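Local coordinates for putative N-acetylmuramoyl-L-alanine amidase (Enterococcus phage phiM1EF22, PDB 7D55), which is the tetrameric cell-binding domain of an enterococcal phage lysin, probably recognising the bacterial cell wall, at residues W23-R35 against Y72-I84. Sequence-based numbering, arbitrary orientation. Where two conformers were deposited one is given.
Sequences WTVMFCNGVNCRR and YNRLETVCPVVGI
Cys-33 O takes the backbone N-H of Val-82 at 2.9 Å. The same oxygen meets Val-81 CA at 3.2 Å, a CA-H...O contact. Cys-33 N in turn gives its hydrogen to Pro-80 O at 3.1 Å. The two bonds set the short, weakly bonded strand 81-82 parallel to strand 33-36. Within the chain it is outermost at this end of the mixed sheet. A water continues the join, accepting from Arg-35 N and donating to Val-82 O. Strands 22-28 and 33-36 form a hairpin, and helix 71-78 packs on one face of it. Under the helix, Cys-28 SG lies 3.8 Å from Cys-79 SG and 3.9 Å from Leu-75 CD1; the sulfurs are not bonded. With SG anti to the backbone N (chi1 177°), Cys-28 turns its sulfur to Leu-75 and Cys-79, where it also accepts from Gly-30 N. Cys-33 SG sits 4.0 Å from Leu-75 CG. Glu-76 reaches past this sulfur: its OE2 hydrogen-bonds Tyr-5 OH, and OE1 makes salt bridges to Arg-7 and Lys-86. On the other sheet face, Val-82 CG2 lies over the centre of the Arg-34 guanidinium, 3.4 Å above its plane. A bend at chi3 (-68°) brings the group back over the methyl. In the hairpin turn, Asn-29 OD1 accepts from Val-31 N, an Asx turn, and from Asn-32 N, which extends it to an Asx motif. Asn-29 ND2 bonds Gly-30 O of a neighbouring subunit, which ties this turn to the tetramer.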
ATOM      1  N   TRP A  23     -11.623  19.230 -15.634  1.00  9.23           N
ATOM      2  CA  TRP A  23     -10.630  18.789 -14.663  1.00  9.22           C
ATOM      3  C   TRP A  23     -11.298  17.898 -13.635  1.00  9.11           C
ATOM      4  O   TRP A  23     -12.477  18.080 -13.316  1.00 10.98           O
ATOM      5  CB  TRP A  23      -9.961  19.997 -13.959  1.00  8.99           C
ATOM      6  CG  TRP A  23      -9.173  20.803 -14.933  1.00 10.15           C
ATOM      7  CD1 TRP A  23      -9.655  21.715 -15.822  1.00 11.40           C
ATOM      8  CD2 TRP A  23      -7.764  20.724 -15.162  1.00 10.75           C
ATOM      9  NE1 TRP A  23      -8.626  22.228 -16.584  1.00 12.52           N
ATOM     10  CE2 TRP A  23      -7.455  21.630 -16.195  1.00 10.59           C
ATOM     11  CE3 TRP A  23      -6.728  19.984 -14.586  1.00 10.71           C
ATOM     12  CZ2 TRP A  23      -6.156  21.810 -16.663  1.00 10.98           C
ATOM     13  CZ3 TRP A  23      -5.426  20.177 -15.048  1.00  9.80           C
ATOM     14  CH2 TRP A  23      -5.159  21.074 -16.082  1.00  8.45           C
ATOM     15  N   THR A  24     -10.537  16.926 -13.129  1.00  8.43           N
ATOM     16  CA  THR A  24     -10.978  16.091 -12.026  1.00  9.01           C
ATOM     17  C   THR A  24      -9.890  15.995 -10.968  1.00  8.53           C
ATOM     18  O   THR A  24      -8.691  16.036 -11.263  1.00  9.07           O
ATOM     19  CB  THR A  24     -11.356  14.675 -12.467  1.00 10.09           C
ATOM     20  OG1 THR A  24     -11.883  13.951 -11.341  1.00 11.27           O
ATOM     21  CG2 THR A  24     -10.136  13.934 -13.036  1.00 10.26           C
ATOM     22  N   VAL A  25     -10.333  15.892  -9.717  1.00  8.79           N
ATOM     23  CA  VAL A  25      -9.435  15.552  -8.627  1.00  8.37           C
ATOM     24  C   VAL A  25      -9.098  14.074  -8.722  1.00  9.62           C
ATOM     25  O   VAL A  25      -9.923  13.259  -9.159  1.00 10.70           O
ATOM     26  CB  VAL A  25     -10.085  15.918  -7.279  1.00  8.69           C
ATOM     27  CG1 VAL A  25      -9.182  15.547  -6.119  1.00  8.71           C
ATOM     28  CG2 VAL A  25     -10.367  17.395  -7.244  1.00 10.13           C
ATOM     29  N   MET A  26      -7.869  13.734  -8.348  1.00  9.67           N
ATOM     30  CA  MET A  26      -7.388  12.366  -8.259  1.00  8.45           C
ATOM     31  C   MET A  26      -6.704  12.185  -6.913  1.00  7.56           C
ATOM     32  O   MET A  26      -6.197  13.143  -6.316  1.00  8.20           O
ATOM     33  CB  MET A  26      -6.341  12.062  -9.343  1.00 11.58           C
ATOM     34  CG  MET A  26      -6.807  12.275 -10.786  1.00 11.84           C
ATOM     35  SD  MET A  26      -7.870  10.981 -11.464  1.00 15.63           S
ATOM     36  CE  MET A  26      -6.735   9.591 -11.512  1.00 14.11           C
ATOM     37  N   PHE A  27      -6.662  10.932  -6.472  1.00  5.89           N
ATOM     38  CA  PHE A  27      -6.070  10.531  -5.204  1.00  6.58           C
ATOM     39  C   PHE A  27      -4.985   9.506  -5.498  1.00  8.15           C
ATOM     40  O   PHE A  27      -5.240   8.492  -6.153  1.00  9.24           O
ATOM     41  CB  PHE A  27      -7.139   9.905  -4.303  1.00  7.71           C
ATOM     42  CG  PHE A  27      -6.591   9.232  -3.082  1.00  9.23           C
ATOM     43  CD1 PHE A  27      -5.802   9.940  -2.185  1.00 10.09           C
ATOM     44  CD2 PHE A  27      -6.912   7.910  -2.798  1.00 11.52           C
ATOM     45  CE1 PHE A  27      -5.307   9.326  -1.045  1.00 11.60           C
ATOM     46  CE2 PHE A  27      -6.428   7.288  -1.663  1.00 11.30           C
ATOM     47  CZ  PHE A  27      -5.627   8.003  -0.776  1.00 12.04           C
ATOM     48  N   CYS A  28      -3.776   9.771  -5.020  1.00  8.90           N
ATOM     49  CA  CYS A  28      -2.663   8.841  -5.149  1.00  9.24           C
ATOM     50  C   CYS A  28      -2.325   8.306  -3.769  1.00  9.50           C
ATOM     51  O   CYS A  28      -2.221   9.081  -2.813  1.00  9.06           O
ATOM     52  CB  CYS A  28      -1.445   9.551  -5.731  1.00 11.57           C
ATOM     53  SG  CYS A  28      -0.028   8.462  -5.835  1.00 15.24           S
ATOM     54  N   ASN A  29      -2.159   6.986  -3.662  1.00  9.34           N
ATOM     55  CA  ASN A  29      -1.813   6.347  -2.394  1.00  9.69           C
ATOM     56  C   ASN A  29      -0.435   5.692  -2.434  1.00 10.38           C
ATOM     57  O   ASN A  29      -0.132   4.833  -1.594  1.00 11.89           O
ATOM     58  CB  ASN A  29      -2.882   5.326  -1.993  1.00 11.17           C
ATOM     59  CG  ASN A  29      -3.098   4.271  -3.063  1.00 10.77           C
ATOM     60  OD1 ASN A  29      -2.291   4.139  -3.983  1.00 10.69           O
ATOM     61  ND2 ASN A  29      -4.202   3.538  -2.966  1.00 12.29           N
ATOM     62  N   GLY A  30       0.408   6.062  -3.404  1.00 11.04           N
ATOM     63  CA  GLY A  30       1.697   5.419  -3.562  1.00 11.02           C
ATOM     64  C   GLY A  30       1.653   4.125  -4.339  1.00 11.74           C
ATOM     65  O   GLY A  30       2.715   3.621  -4.740  1.00 13.45           O
ATOM     66  N   VAL A  31       0.460   3.572  -4.558  1.00 10.69           N
ATOM     67  CA  VAL A  31       0.259   2.356  -5.336  1.00 10.63           C
ATOM     68  C   VAL A  31      -0.454   2.652  -6.652  1.00 11.58           C
ATOM     69  O   VAL A  31      -0.037   2.191  -7.716  1.00 11.80           O
ATOM     70  CB  VAL A  31      -0.506   1.289  -4.517  1.00 12.14           C
ATOM     71  CG1 VAL A  31      -0.724   0.037  -5.347  1.00 12.97           C
ATOM     72  CG2 VAL A  31       0.223   0.960  -3.217  1.00 14.82           C
ATOM     73  N   ASN A  32      -1.539   3.423  -6.594  1.00 10.78           N
ATOM     74  CA  ASN A  32      -2.300   3.757  -7.789  1.00 10.65           C
ATOM     75  C   ASN A  32      -2.847   5.171  -7.654  1.00 10.34           C
ATOM     76  O   ASN A  32      -2.799   5.783  -6.579  1.00 11.60           O
ATOM     77  CB  ASN A  32      -3.432   2.749  -8.035  1.00 12.48           C
ATOM     78  CG  ASN A  32      -4.285   2.507  -6.800  1.00 17.07           C
ATOM     79  OD1 ASN A  32      -4.691   3.442  -6.126  1.00 20.32           O
ATOM     80  ND2 ASN A  32      -4.571   1.248  -6.514  1.00 20.07           N
ATOM     81  N   CYS A  33      -3.385   5.685  -8.763  1.00  9.86           N
ATOM     82  CA  CYS A  33      -4.086   6.960  -8.789  1.00 10.27           C
ATOM     83  C   CYS A  33      -5.539   6.690  -9.156  1.00  9.67           C
ATOM     84  O   CYS A  33      -5.816   5.968 -10.121  1.00 11.91           O
ATOM     85  CB  CYS A  33      -3.442   7.918  -9.797  1.00 10.96           C
ATOM     86  SG  CYS A  33      -1.797   8.494  -9.284  1.00 11.76           S
ATOM     87  N   ARG A  34      -6.462   7.244  -8.379  1.00  9.47           N
ATOM     88  CA  ARG A  34      -7.875   6.961  -8.554  1.00  9.22           C
ATOM     89  C   ARG A  34      -8.644   8.267  -8.593  1.00  9.20           C
ATOM     90  O   ARG A  34      -8.313   9.214  -7.871  1.00  9.20           O
ATOM     91  CB  ARG A  34      -8.395   6.116  -7.396  1.00 11.14           C
ATOM     92  CG  ARG A  34      -9.724   5.488  -7.686  1.00 12.83           C
ATOM     93  CD  ARG A  34     -10.199   4.628  -6.518  1.00 11.79           C
ATOM     94  NE  ARG A  34      -9.386   3.430  -6.304  1.00 12.58           N
ATOM     95  CZ  ARG A  34      -9.557   2.274  -6.953  1.00 14.88           C
ATOM     96  NH1 ARG A  34     -10.487   2.157  -7.894  1.00 15.11           N
ATOM     97  NH2 ARG A  34      -8.789   1.233  -6.671  1.00 14.80           N
ATOM     98  N   ARG A  35      -9.672   8.313  -9.433  1.00 10.86           N
ATOM     99  CA  ARG A  35     -10.459   9.530  -9.566  1.00 10.53           C
ATOM    100  C   ARG A  35     -11.311   9.775  -8.327  1.00 11.35           C
ATOM    101  O   ARG A  35     -11.906   8.849  -7.766  1.00 13.36           O
ATOM    102  CB  ARG A  35     -11.360   9.464 -10.791  1.00  9.75           C
ATOM    103  CG  ARG A  35     -12.115  10.765 -11.006  1.00 10.99           C
ATOM    104  CD  ARG A  35     -13.132  10.654 -12.096  1.00 12.91           C
ATOM    105  NE  ARG A  35     -13.856  11.910 -12.221  1.00 13.82           N
ATOM    106  CZ  ARG A  35     -14.880  12.105 -13.037  1.00 18.40           C
ATOM    107  NH1 ARG A  35     -15.312  11.114 -13.813  1.00 18.54           N
ATOM    108  NH2 ARG A  35     -15.470  13.291 -13.074  1.00 20.88           N
ATOM    109  N   TYR A  72       1.382  15.400 -13.318  1.00  9.25           N
ATOM    110  CA  TYR A  72       0.526  14.236 -13.114  1.00  9.98           C
ATOM    111  C   TYR A  72       0.841  13.110 -14.104  1.00 11.01           C
ATOM    112  O   TYR A  72       0.652  11.935 -13.771  1.00 11.93           O
ATOM    113  CB  TYR A  72      -0.945  14.642 -13.161  1.00 11.32           C
ATOM    114  CG  TYR A  72      -1.285  15.614 -14.258  1.00 11.14           C
ATOM    115  CD1 TYR A  72      -1.408  15.189 -15.584  1.00  9.99           C
ATOM    116  CD2 TYR A  72      -1.477  16.968 -13.979  1.00 10.04           C
ATOM    117  CE1 TYR A  72      -1.734  16.099 -16.599  1.00  9.71           C
ATOM    118  CE2 TYR A  72      -1.789  17.868 -14.975  1.00 10.57           C
ATOM    119  CZ  TYR A  72      -1.910  17.434 -16.281  1.00 10.63           C
ATOM    120  OH  TYR A  72      -2.225  18.356 -17.248  1.00 12.22           O
ATOM    121  N   ASN A  73       1.335  13.440 -15.308  1.00 11.65           N
ATOM    122  CA  ASN A  73       1.768  12.405 -16.249  1.00 13.20           C
ATOM    123  C   ASN A  73       2.857  11.542 -15.631  1.00 12.47           C
ATOM    124  O   ASN A  73       2.865  10.316 -15.801  1.00 13.72           O
ATOM    125  CB  ASN A  73       2.370  13.029 -17.511  1.00 16.30           C
ATOM    126  CG  ASN A  73       1.343  13.629 -18.444  1.00 21.23           C
ATOM    127  OD1 ASN A  73       0.142  13.413 -18.300  1.00 23.00           O
ATOM    128  ND2 ASN A  73       1.828  14.385 -19.437  1.00 22.11           N
ATOM    129  N   ARG A  74       3.811  12.177 -14.947  1.00 12.01           N
ATOM    130  CA  ARG A  74       4.909  11.450 -14.325  1.00 11.66           C
ATOM    131  C   ARG A  74       4.419  10.622 -13.146  1.00 11.76           C
ATOM    132  O   ARG A  74       4.814   9.459 -12.989  1.00 13.01           O
ATOM    133  CB  ARG A  74       5.981  12.432 -13.858  1.00 13.68           C
ATOM    134  CG  ARG A  74       6.485  13.372 -14.948  1.00 14.76           C
ATOM    135  CD  ARG A  74       7.103  12.605 -16.104  1.00 17.51           C
ATOM    136  NE  ARG A  74       7.609  13.500 -17.137  1.00 20.03           N
ATOM    137  CZ  ARG A  74       8.132  13.093 -18.289  1.00 24.41           C
ATOM    138  NH1 ARG A  74       8.205  11.793 -18.561  1.00 26.62           N
ATOM    139  NH2 ARG A  74       8.573  13.978 -19.169  1.00 25.71           N
ATOM    140  N   LEU A  75       3.558  11.200 -12.309  1.00 10.47           N
ATOM    141  CA  LEU A  75       3.054  10.460 -11.159  1.00  9.24           C
ATOM    142  C   LEU A  75       2.280   9.228 -11.604  1.00 10.38           C
ATOM    143  O   LEU A  75       2.455   8.137 -11.043  1.00  9.99           O
ATOM    144  CB  LEU A  75       2.163  11.361 -10.305  1.00 10.08           C
ATOM    145  CG  LEU A  75       1.515  10.655  -9.113  1.00 10.06           C
ATOM    146  CD1 LEU A  75       2.612  10.022  -8.258  1.00 11.92           C
ATOM    147  CD2 LEU A  75       0.691  11.649  -8.322  1.00 12.05           C
ATOM    148  N   GLU A  76       1.432   9.380 -12.623  1.00  9.89           N
ATOM    149  CA  GLU A  76       0.598   8.283 -13.103  1.00 10.77           C
ATOM    150  C   GLU A  76       1.384   7.202 -13.838  1.00 10.94           C
ATOM    151  O   GLU A  76       0.850   6.108 -14.046  1.00 11.95           O
ATOM    152  CB  GLU A  76      -0.541   8.838 -13.958  1.00 10.77           C
ATOM    153  CG  GLU A  76      -1.502   9.707 -13.157  1.00 11.80           C
ATOM    154  CD  GLU A  76      -2.531  10.433 -14.019  1.00 12.64           C
ATOM    155  OE1 GLU A  76      -2.549  10.218 -15.250  1.00 14.78           O
ATOM    156  OE2 GLU A  76      -3.325  11.222 -13.459  1.00 12.75           O
ATOM    157  N   THR A  77       2.632   7.471 -14.230  1.00 12.38           N
ATOM    158  CA  THR A  77       3.484   6.411 -14.750  1.00 14.77           C
ATOM    159  C   THR A  77       4.052   5.546 -13.633  1.00 15.28           C
ATOM    160  O   THR A  77       4.263   4.342 -13.829  1.00 16.67           O
ATOM    161  CB  THR A  77       4.627   7.019 -15.564  1.00 17.74           C
ATOM    162  OG1 THR A  77       4.075   7.868 -16.575  1.00 20.46           O
ATOM    163  CG2 THR A  77       5.444   5.937 -16.237  1.00 19.25           C
ATOM    164  N   VAL A  78       4.316   6.135 -12.470  1.00 14.96           N
ATOM    165  CA  VAL A  78       4.894   5.378 -11.370  1.00 14.36           C
ATOM    166  C   VAL A  78       3.826   4.784 -10.458  1.00 13.32           C
ATOM    167  O   VAL A  78       4.083   3.777  -9.791  1.00 14.93           O
ATOM    168  CB  VAL A  78       5.919   6.221 -10.588  1.00 17.20           C
ATOM    169  CG1 VAL A  78       7.056   6.661 -11.501  1.00 17.86           C
ATOM    170  CG2 VAL A  78       5.259   7.418  -9.967  1.00 18.53           C
ATOM    171  N   CYS A  79       2.639   5.396 -10.417  1.00 12.05           N
ATOM    172  CA  CYS A  79       1.489   4.916  -9.646  1.00 12.53           C
ATOM    173  C   CYS A  79       0.328   4.899 -10.626  1.00 11.95           C
ATOM    174  O   CYS A  79      -0.413   5.883 -10.747  1.00 12.79           O
ATOM    175  CB  CYS A  79       1.173   5.846  -8.481  1.00 14.80           C
ATOM    176  SG  CYS A  79       2.500   5.983  -7.303  1.00 17.25           S
ATOM    177  N   PRO A  80       0.146   3.801 -11.354  1.00 12.08           N
ATOM    178  CA  PRO A  80      -0.785   3.824 -12.487  1.00 12.10           C
ATOM    179  C   PRO A  80      -2.229   4.074 -12.077  1.00 11.70           C
ATOM    180  O   PRO A  80      -2.673   3.718 -10.986  1.00 11.16           O
ATOM    181  CB  PRO A  80      -0.618   2.438 -13.108  1.00 13.01           C
ATOM    182  CG  PRO A  80       0.774   2.027 -12.720  1.00 12.91           C
ATOM    183  CD  PRO A  80       0.961   2.571 -11.332  1.00 12.92           C
ATOM    184  N   VAL A  81      -2.959   4.699 -12.992  1.00 12.55           N
ATOM    185  CA  VAL A  81      -4.363   4.991 -12.747  0.51  4.46           C
ATOM    186  C   VAL A  81      -5.167   3.696 -12.705  1.00 13.72           C
ATOM    187  O   VAL A  81      -4.878   2.723 -13.418  1.00 14.99           O
ATOM    188  CB  VAL A  81      -4.922   5.971 -13.794  0.51  8.86           C
ATOM    189  CG1 VAL A  81      -4.062   7.219 -13.847  0.51  6.45           C
ATOM    190  CG2 VAL A  81      -4.980   5.314 -15.165  0.51  7.82           C
ATOM    191  N   VAL A  82      -6.141   3.667 -11.805  0.54 11.22           N
ATOM    192  CA  VAL A  82      -7.060   2.544 -11.695  0.54 12.63           C
ATOM    193  C   VAL A  82      -8.482   3.074 -11.775  0.54  7.99           C
ATOM    194  O   VAL A  82      -8.755   4.238 -11.468  0.54 12.83           O
ATOM    195  CB  VAL A  82      -6.858   1.735 -10.395  0.54 13.24           C
ATOM    196  CG1 VAL A  82      -5.536   0.989 -10.437  0.54 42.79           C
ATOM    197  CG2 VAL A  82      -6.928   2.645  -9.188  0.54  8.62           C
ATOM    198  N   GLY A  83      -9.388   2.207 -12.207  1.00 12.72           N
ATOM    199  CA  GLY A  83     -10.808   2.495 -12.167  1.00 13.96           C
ATOM    200  C   GLY A  83     -11.313   3.473 -13.201  1.00 14.95           C
ATOM    201  O   GLY A  83     -12.487   3.858 -13.138  1.00 16.00           O
ATOM    202  N   ILE A  84     -10.474   3.891 -14.148  1.00 15.78           N
ATOM    203  CA  ILE A  84     -10.868   4.861 -15.167  1.00 16.30           C
ATOM    204  C   ILE A  84      -9.950   4.640 -16.359  1.00 18.65           C
ATOM    205  O   ILE A  84      -8.823   4.168 -16.205  1.00 19.68           O
ATOM    206  CB  ILE A  84     -10.776   6.304 -14.600  1.00 17.57           C
ATOM    207  CG1 ILE A  84     -11.268   7.357 -15.596  1.00 18.10           C
ATOM    208  CG2 ILE A  84      -9.363   6.638 -14.193  1.00 17.14           C
ATOM    209  CD1 ILE A  84     -11.355   8.738 -14.988  1.00 19.05           C
TER
HETATM  210  O   HOH W   1     -10.650   6.109 -10.965  1.00 16.11           O